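Local atomic coordinates of nitroreductase (Desulfitobacterium hafniense, PDB entry 3PXV), a protein that binds FMN and, as a member of the nitroreductase family, probably acts as a flavin-dependent oxidoreductase. Residues I32-R45 against D112-A124. Numbering follows the deposited sequence. Where two conformers were deposited one is given.
Sequences IAEAAIQAPSGMNR and DCGILCQTIALAA. With FMN (flavin mononucleotide), chain E.
Asp112 grips the loop that follows helix 26-36 with both carboxylate oxygens. Its OD1 takes the backbone N-H of Gly42 in a nearly straight bond (2.9 Å, 165°), while OD2 forms a salt bridge with Arg45 NH1 at 2.8 Å. Both donors arrive on the syn sides, somewhat out of the carboxylate plane. Arg45 gets there by a bend at chi3 (74°), which brings the guanidinium edge to Asp112 OD2, the two planes 24° apart. One water bridges Arg45 NH1 and Asp112 OD1; another donates to the carbonyl oxygens of Pro40 and Asp112.

Closer to the helix, the packing is mostly apolar. Ala35 CB meets Ala123 CB at 3.6 Å, and Ala36 CB sits against Ile120 CG1 and Leu116 CG. Ile32 crosses Ile120 at about a right angle, CG2 on CG2. Thr119 gives its hydroxyl to Ile115 O one turn back and takes a bond from Gln118 NE2 of the second subunit, leaving CG2 against Ala35 O.

Ile115 CG2 packs on Pro40 CD, and its CD1 lies 3.3 Å from FMN C8M. Loop and helix here wall an FMN site at the subunit interface, completed by Arg13 and Ser15 of the second subunit, as in dimeric nitroreductases.

Segments 32-36 and 112-124 run roughly antiparallel, closest axis approach 8.4 Å, with strand 95-101 touching Ile32, Leu116 and Ile120, and Val50 of strand 50-53 touching Ala36.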
ATOM      1  N   ILE B  32       1.137 -13.044  10.322  1.00 44.55           N
ATOM      2  CA  ILE B  32       0.595 -12.124   9.336  1.00 42.96           C
ATOM      3  C   ILE B  32       0.169 -10.785   9.966  1.00 42.72           C
ATOM      4  O   ILE B  32       0.428  -9.710   9.396  1.00 41.85           O
ATOM      5  CB  ILE B  32      -0.609 -12.752   8.626  1.00 43.01           C
ATOM      6  CG1 ILE B  32      -0.151 -13.947   7.772  1.00 45.57           C
ATOM      7  CG2 ILE B  32      -1.352 -11.692   7.788  1.00 40.26           C
ATOM      8  CD1 ILE B  32      -1.320 -14.834   7.261  1.00 46.69           C
ATOM      9  N   ALA B  33      -0.472 -10.821  11.126  1.00 40.26           N
ATOM     10  CA  ALA B  33      -0.894  -9.559  11.736  1.00 42.99           C
ATOM     11  C   ALA B  33       0.325  -8.813  12.316  1.00 44.75           C
ATOM     12  O   ALA B  33       0.312  -7.602  12.383  1.00 45.40           O
ATOM     13  CB  ALA B  33      -1.954  -9.781  12.793  1.00 42.19           C
ATOM     14  N   GLU B  34       1.374  -9.537  12.716  1.00 44.66           N
ATOM     15  CA  GLU B  34       2.583  -8.901  13.256  0.50 45.68           C
ATOM     16  C   GLU B  34       3.255  -8.202  12.096  1.00 45.32           C
ATOM     17  O   GLU B  34       3.785  -7.127  12.238  1.00 46.32           O
ATOM     18  CB  GLU B  34       3.528  -9.926  13.908  0.50 45.81           C
ATOM     19  CG  GLU B  34       5.009  -9.484  14.175  0.50 50.58           C
ATOM     20  CD  GLU B  34       5.203  -8.389  15.246  0.50 47.10           C
ATOM     21  OE1 GLU B  34       4.248  -8.025  15.949  0.50 48.89           O
ATOM     22  OE2 GLU B  34       6.339  -7.898  15.391  0.50 46.36           O
ATOM     23  N   ALA B  35       3.201  -8.817  10.915  1.00 45.80           N
ATOM     24  CA  ALA B  35       3.801  -8.236   9.725  1.00 42.19           C
ATOM     25  C   ALA B  35       3.054  -6.951   9.359  1.00 40.95           C
ATOM     26  O   ALA B  35       3.667  -5.935   9.040  1.00 40.19           O
ATOM     27  CB  ALA B  35       3.776  -9.239   8.576  1.00 40.16           C
ATOM     28  N   ALA B  36       1.731  -6.981   9.454  1.00 40.39           N
ATOM     29  CA  ALA B  36       0.923  -5.812   9.114  1.00 41.29           C
ATOM     30  C   ALA B  36       1.299  -4.577   9.949  1.00 41.23           C
ATOM     31  O   ALA B  36       1.502  -3.492   9.417  1.00 41.18           O
ATOM     32  CB  ALA B  36      -0.574  -6.140   9.262  1.00 41.05           C
ATOM     33  N   ILE B  37       1.455  -4.756  11.253  1.00 42.96           N
ATOM     34  CA  ILE B  37       1.770  -3.629  12.119  1.00 42.79           C
ATOM     35  C   ILE B  37       3.195  -3.108  11.905  1.00 41.83           C
ATOM     36  O   ILE B  37       3.565  -2.066  12.437  1.00 42.58           O
ATOM     37  CB  ILE B  37       1.443  -3.916  13.622  1.00 44.51           C
ATOM     38  CG1 ILE B  37       2.269  -5.060  14.217  1.00 44.43           C
ATOM     39  CG2 ILE B  37      -0.056  -4.230  13.785  1.00 37.77           C
ATOM     40  CD1 ILE B  37       2.291  -5.021  15.754  1.00 38.66           C
ATOM     41  N   GLN B  38       3.986  -3.820  11.110  1.00 41.56           N
ATOM     42  CA  GLN B  38       5.341  -3.372  10.769  1.00 42.54           C
ATOM     43  C   GLN B  38       5.307  -2.494   9.504  1.00 42.10           C
ATOM     44  O   GLN B  38       6.347  -2.007   9.026  1.00 40.23           O
ATOM     45  CB  GLN B  38       6.293  -4.570  10.604  1.00 42.35           C
ATOM     46  CG  GLN B  38       6.543  -5.346  11.903  1.00 44.11           C
ATOM     47  CD  GLN B  38       7.118  -6.754  11.716  1.00 45.93           C
ATOM     48  OE1 GLN B  38       6.979  -7.383  10.662  1.00 36.80           O
ATOM     49  NE2 GLN B  38       7.733  -7.272  12.780  1.00 45.01           N
ATOM     50  N   ALA B  39       4.102  -2.285   8.978  1.00 40.60           N
ATOM     51  CA  ALA B  39       3.920  -1.428   7.817  1.00 41.48           C
ATOM     52  C   ALA B  39       4.270   0.020   8.165  1.00 40.67           C
ATOM     53  O   ALA B  39       3.967   0.492   9.254  1.00 43.94           O
ATOM     54  CB  ALA B  39       2.459  -1.509   7.315  1.00 38.45           C
ATOM     55  N   PRO B  40       4.925   0.726   7.248  1.00 40.24           N
ATOM     56  CA  PRO B  40       5.166   2.126   7.528  1.00 41.24           C
ATOM     57  C   PRO B  40       3.909   2.952   7.258  1.00 40.49           C
ATOM     58  O   PRO B  40       3.044   2.538   6.491  1.00 38.88           O
ATOM     59  CB  PRO B  40       6.263   2.508   6.532  1.00 40.98           C
ATOM     60  CG  PRO B  40       6.094   1.558   5.403  1.00 40.02           C
ATOM     61  CD  PRO B  40       5.580   0.280   6.003  1.00 40.67           C
ATOM     62  N   SER B  41       3.837   4.109   7.896  1.00 40.46           N
ATOM     63  CA  SER B  41       2.730   5.011   7.707  1.00 42.94           C
ATOM     64  C   SER B  41       3.218   6.455   7.797  1.00 43.78           C
ATOM     65  O   SER B  41       4.125   6.758   8.597  1.00 45.38           O
ATOM     66  CB  SER B  41       1.675   4.737   8.779  1.00 42.84           C
ATOM     67  OG  SER B  41       2.148   5.109  10.052  1.00 44.87           O
ATOM     68  N   GLY B  42       2.650   7.335   6.971  1.00 44.25           N
ATOM     69  CA  GLY B  42       3.007   8.776   6.986  1.00 44.72           C
ATOM     70  C   GLY B  42       2.969   9.364   8.392  1.00 44.87           C
ATOM     71  O   GLY B  42       1.991   9.175   9.090  1.00 44.99           O
HETATM   72  N   MSE B  43       4.034  10.064   8.802  1.00 46.95           N
HETATM   73  CA  MSE B  43       4.197  10.608  10.178  1.00 50.57           C
HETATM   74  C   MSE B  43       4.116   9.501  11.263  1.00 48.01           C
HETATM   75  O   MSE B  43       3.929   9.817  12.418  1.00 46.79           O
HETATM   76  CB  MSE B  43       3.122  11.639  10.530  1.00 52.48           C
HETATM   77  CG  MSE B  43       2.854  12.757   9.521  1.00 66.31           C
HETATM   78 SE   MSE B  43       4.069  14.258   9.579  0.75 84.04          SE
HETATM   79  CE  MSE B  43       5.730  13.400   9.004  1.00 73.86           C
ATOM     80  N   ASN B  44       4.267   8.233  10.891  1.00 45.49           N
ATOM     81  CA  ASN B  44       4.073   7.096  11.820  1.00 48.00           C
ATOM     82  C   ASN B  44       2.724   7.173  12.575  1.00 48.68           C
ATOM     83  O   ASN B  44       2.600   6.674  13.699  1.00 47.98           O
ATOM     84  CB  ASN B  44       5.218   6.950  12.842  1.00 45.35           C
ATOM     85  CG  ASN B  44       5.169   5.607  13.567  1.00 49.67           C
ATOM     86  OD1 ASN B  44       4.819   4.577  12.966  1.00 50.49           O
ATOM     87  ND2 ASN B  44       5.494   5.603  14.845  1.00 44.41           N
ATOM     88  N   ARG B  45       1.731   7.799  11.939  1.00 49.51           N
ATOM     89  CA  ARG B  45       0.406   8.032  12.547  1.00 49.56           C
ATOM     90  C   ARG B  45      -0.394   6.739  12.751  1.00 47.73           C
ATOM     91  O   ARG B  45      -1.293   6.711  13.564  1.00 48.62           O
ATOM     92  CB  ARG B  45      -0.411   9.033  11.710  1.00 49.67           C
ATOM     93  CG  ARG B  45      -0.843   8.486  10.333  1.00 55.50           C
ATOM     94  CD  ARG B  45      -1.748   9.446   9.572  1.00 64.37           C
ATOM     95  NE  ARG B  45      -1.030  10.606   9.024  1.00 65.93           N
ATOM     96  CZ  ARG B  45      -0.368  10.608   7.863  1.00 64.22           C
ATOM     97  NH1 ARG B  45      -0.308   9.492   7.133  1.00 58.58           N
ATOM     98  NH2 ARG B  45       0.260  11.723   7.441  1.00 63.61           N
ATOM     99  N   ASP B 112      -1.594   4.809   3.475  1.00 39.67           N
ATOM    100  CA  ASP B 112      -1.173   3.968   4.581  1.00 39.79           C
ATOM    101  C   ASP B 112      -1.954   2.668   4.605  1.00 40.51           C
ATOM    102  O   ASP B 112      -1.389   1.594   4.877  1.00 38.64           O
ATOM    103  CB  ASP B 112      -1.359   4.675   5.935  1.00 40.73           C
ATOM    104  CG  ASP B 112      -0.442   5.884   6.112  1.00 43.23           C
ATOM    105  OD1 ASP B 112       0.566   6.013   5.391  1.00 45.52           O
ATOM    106  OD2 ASP B 112      -0.716   6.717   6.985  1.00 43.33           O
ATOM    107  N   CYS B 113      -3.255   2.761   4.324  1.00 41.55           N
ATOM    108  CA  CYS B 113      -4.107   1.594   4.322  1.00 41.41           C
ATOM    109  C   CYS B 113      -3.636   0.574   3.303  1.00 41.16           C
ATOM    110  O   CYS B 113      -3.566  -0.628   3.620  1.00 43.48           O
ATOM    111  CB  CYS B 113      -5.582   1.959   4.076  1.00 42.33           C
ATOM    112  SG  CYS B 113      -6.698   0.500   4.022  1.00 40.84           S
ATOM    113  N   GLY B 114      -3.313   1.048   2.095  1.00 40.89           N
ATOM    114  CA  GLY B 114      -2.837   0.184   1.013  1.00 39.46           C
ATOM    115  C   GLY B 114      -1.475  -0.407   1.323  1.00 39.61           C
ATOM    116  O   GLY B 114      -1.190  -1.539   0.982  1.00 37.87           O
ATOM    117  N   ILE B 115      -0.633   0.388   1.986  1.00 41.10           N
ATOM    118  CA  ILE B 115       0.679  -0.074   2.402  1.00 39.22           C
ATOM    119  C   ILE B 115       0.534  -1.252   3.329  1.00 39.94           C
ATOM    120  O   ILE B 115       1.260  -2.224   3.214  1.00 40.18           O
ATOM    121  CB  ILE B 115       1.441   1.024   3.110  1.00 39.27           C
ATOM    122  CG1 ILE B 115       1.859   2.075   2.074  1.00 39.27           C
ATOM    123  CG2 ILE B 115       2.650   0.438   3.859  1.00 36.43           C
ATOM    124  CD1 ILE B 115       2.645   3.264   2.613  1.00 40.17           C
ATOM    125  N   LEU B 116      -0.415  -1.179   4.256  1.00 39.32           N
ATOM    126  CA  LEU B 116      -0.584  -2.255   5.203  1.00 37.98           C
ATOM    127  C   LEU B 116      -1.239  -3.493   4.561  1.00 40.65           C
ATOM    128  O   LEU B 116      -0.828  -4.636   4.850  1.00 39.24           O
ATOM    129  CB  LEU B 116      -1.350  -1.751   6.410  1.00 39.81           C
ATOM    130  CG  LEU B 116      -1.672  -2.683   7.588  1.00 43.95           C
ATOM    131  CD1 LEU B 116      -1.784  -1.884   8.857  1.00 41.93           C
ATOM    132  CD2 LEU B 116      -2.963  -3.486   7.310  1.00 40.49           C
ATOM    133  N   CYS B 117      -2.238  -3.285   3.694  1.00 39.09           N
ATOM    134  CA  CYS B 117      -2.911  -4.421   3.072  1.00 40.54           C
ATOM    135  C   CYS B 117      -1.961  -5.219   2.207  1.00 40.38           C
ATOM    136  O   CYS B 117      -2.038  -6.435   2.195  1.00 41.29           O
ATOM    137  CB  CYS B 117      -4.187  -4.005   2.338  1.00 39.30           C
ATOM    138  SG  CYS B 117      -5.463  -3.538   3.560  1.00 45.57           S
ATOM    139  N   GLN B 118      -1.051  -4.543   1.502  1.00 43.00           N
ATOM    140  CA  GLN B 118      -0.035  -5.238   0.685  1.00 42.06           C
ATOM    141  C   GLN B 118       0.920  -5.986   1.614  1.00 40.60           C
ATOM    142  O   GLN B 118       1.307  -7.111   1.325  1.00 39.93           O
ATOM    143  CB  GLN B 118       0.715  -4.273  -0.251  1.00 40.35           C
ATOM    144  CG  GLN B 118       1.815  -4.889  -1.099  1.00 40.86           C
ATOM    145  CD  GLN B 118       1.354  -5.943  -2.101  1.00 41.25           C
ATOM    146  OE1 GLN B 118       0.261  -6.450  -2.012  1.00 45.26           O
ATOM    147  NE2 GLN B 118       2.214  -6.285  -3.054  1.00 40.58           N
ATOM    148  N   THR B 119       1.283  -5.392   2.743  1.00 39.57           N
ATOM    149  CA  THR B 119       2.166  -6.093   3.679  1.00 38.39           C
ATOM    150  C   THR B 119       1.507  -7.402   4.145  1.00 39.65           C
ATOM    151  O   THR B 119       2.157  -8.457   4.213  1.00 38.99           O
ATOM    152  CB  THR B 119       2.498  -5.233   4.849  1.00 38.48           C
ATOM    153  OG1 THR B 119       3.074  -4.015   4.371  1.00 38.35           O
ATOM    154  CG2 THR B 119       3.474  -5.955   5.782  1.00 34.09           C
ATOM    155  N   ILE B 120       0.206  -7.345   4.422  1.00 39.88           N
ATOM    156  CA  ILE B 120      -0.543  -8.545   4.773  1.00 39.99           C
ATOM    157  C   ILE B 120      -0.477  -9.575   3.629  1.00 41.60           C
ATOM    158  O   ILE B 120      -0.120 -10.743   3.849  1.00 42.51           O
ATOM    159  CB  ILE B 120      -2.049  -8.244   5.056  1.00 38.61           C
ATOM    160  CG1 ILE B 120      -2.192  -7.371   6.302  1.00 38.51           C
ATOM    161  CG2 ILE B 120      -2.825  -9.568   5.176  1.00 33.26           C
ATOM    162  CD1 ILE B 120      -3.605  -6.979   6.676  1.00 34.27           C
ATOM    163  N   ALA B 121      -0.812  -9.137   2.414  1.00 40.07           N
ATOM    164  CA  ALA B 121      -0.895 -10.059   1.288  1.00 42.60           C
ATOM    165  C   ALA B 121       0.441 -10.734   1.037  1.00 42.74           C
ATOM    166  O   ALA B 121       0.494 -11.953   0.822  1.00 43.70           O
ATOM    167  CB  ALA B 121      -1.420  -9.349   0.012  1.00 40.97           C
ATOM    168  N   LEU B 122       1.523  -9.960   1.084  1.00 41.16           N
ATOM    169  CA  LEU B 122       2.849 -10.542   0.859  1.00 42.68           C
ATOM    170  C   LEU B 122       3.226 -11.484   1.996  1.00 43.19           C
ATOM    171  O   LEU B 122       3.749 -12.589   1.758  1.00 45.54           O
ATOM    172  CB  LEU B 122       3.927  -9.460   0.617  1.00 41.74           C
ATOM    173  CG  LEU B 122       3.714  -8.632  -0.653  1.00 39.02           C
ATOM    174  CD1 LEU B 122       4.841  -7.649  -0.847  1.00 34.53           C
ATOM    175  CD2 LEU B 122       3.579  -9.506  -1.897  1.00 35.67           C
ATOM    176  N   ALA B 123       2.945 -11.080   3.234  1.00 43.08           N
ATOM    177  CA  ALA B 123       3.241 -11.972   4.372  1.00 41.91           C
ATOM    178  C   ALA B 123       2.456 -13.290   4.254  1.00 39.19           C
ATOM    179  O   ALA B 123       2.998 -14.362   4.450  1.00 38.30           O
ATOM    180  CB  ALA B 123       2.978 -11.275   5.709  1.00 38.88           C
ATOM    181  N   ALA B 124       1.185 -13.205   3.893  1.00 41.66           N
ATOM    182  CA  ALA B 124       0.361 -14.403   3.768  1.00 41.67           C
ATOM    183  C   ALA B 124       0.902 -15.308   2.664  1.00 44.07           C
ATOM    184  O   ALA B 124       1.013 -16.541   2.822  1.00 46.66           O
ATOM    185  CB  ALA B 124      -1.077 -14.019   3.486  1.00 41.36           C
TER
HETATM  186  N1  FMN E 200       9.386  10.502   5.757  1.00 42.75           N
HETATM  187  C2  FMN E 200      10.091  11.634   5.360  1.00 47.99           C
HETATM  188  O2  FMN E 200      11.177  11.908   5.900  1.00 44.40           O
HETATM  189  N3  FMN E 200       9.571  12.442   4.357  1.00 48.26           N
HETATM  190  C4  FMN E 200       8.347  12.111   3.776  1.00 50.93           C
HETATM  191  O4  FMN E 200       7.912  12.855   2.884  1.00 47.87           O
HETATM  192  C4A FMN E 200       7.634  10.952   4.196  1.00 44.10           C
HETATM  193  N5  FMN E 200       6.418  10.581   3.639  1.00 42.68           N
HETATM  194  C5A FMN E 200       5.883   9.314   3.882  1.00 44.52           C
HETATM  195  C6  FMN E 200       4.798   8.857   3.126  1.00 44.97           C
HETATM  196  C7  FMN E 200       4.235   7.593   3.332  1.00 40.86           C
HETATM  197  C7M FMN E 200       3.076   7.117   2.507  1.00 38.23           C
HETATM  198  C8  FMN E 200       4.774   6.796   4.314  1.00 44.77           C
HETATM  199  C8M FMN E 200       4.213   5.445   4.567  1.00 39.60           C
HETATM  200  C9  FMN E 200       5.861   7.244   5.080  1.00 50.99           C
HETATM  201  C9A FMN E 200       6.434   8.499   4.880  1.00 44.08           C
HETATM  202  N10 FMN E 200       7.523   8.993   5.644  1.00 49.76           N
HETATM  203  C10 FMN E 200       8.181  10.148   5.205  1.00 41.31           C
HETATM  204  C1' FMN E 200       8.258   8.129   6.617  1.00 42.75           C
HETATM  205  C2' FMN E 200       7.500   7.849   7.907  1.00 48.09           C
HETATM  206  O2' FMN E 200       7.852   8.821   8.864  1.00 45.50           O
HETATM  207  C3' FMN E 200       7.879   6.453   8.453  1.00 45.60           C
HETATM  208  O3' FMN E 200       7.327   5.403   7.663  1.00 44.07           O
HETATM  209  C4' FMN E 200       7.414   6.283   9.892  1.00 45.06           C
HETATM  210  O4' FMN E 200       8.080   7.229  10.710  1.00 50.20           O
HETATM  211  C5' FMN E 200       7.625   4.849  10.397  1.00 42.52           C
HETATM  212  O5' FMN E 200       9.003   4.615  10.523  1.00 41.15           O
HETATM  213  P   FMN E 200       9.704   3.448   9.755  1.00 42.51           P
HETATM  214  O1P FMN E 200      11.176   3.759   9.924  1.00 48.24           O
HETATM  215  O2P FMN E 200       9.433   3.515   8.274  1.00 38.08           O
HETATM  216  O3P FMN E 200       9.295   2.138  10.404  1.00 46.91           O
HETATM  217  O   HOH W   1       0.470   1.984   6.971  1.00 34.26           O
HETATM  218  O   HOH W   2       0.236   8.756   4.150  1.00 58.09           O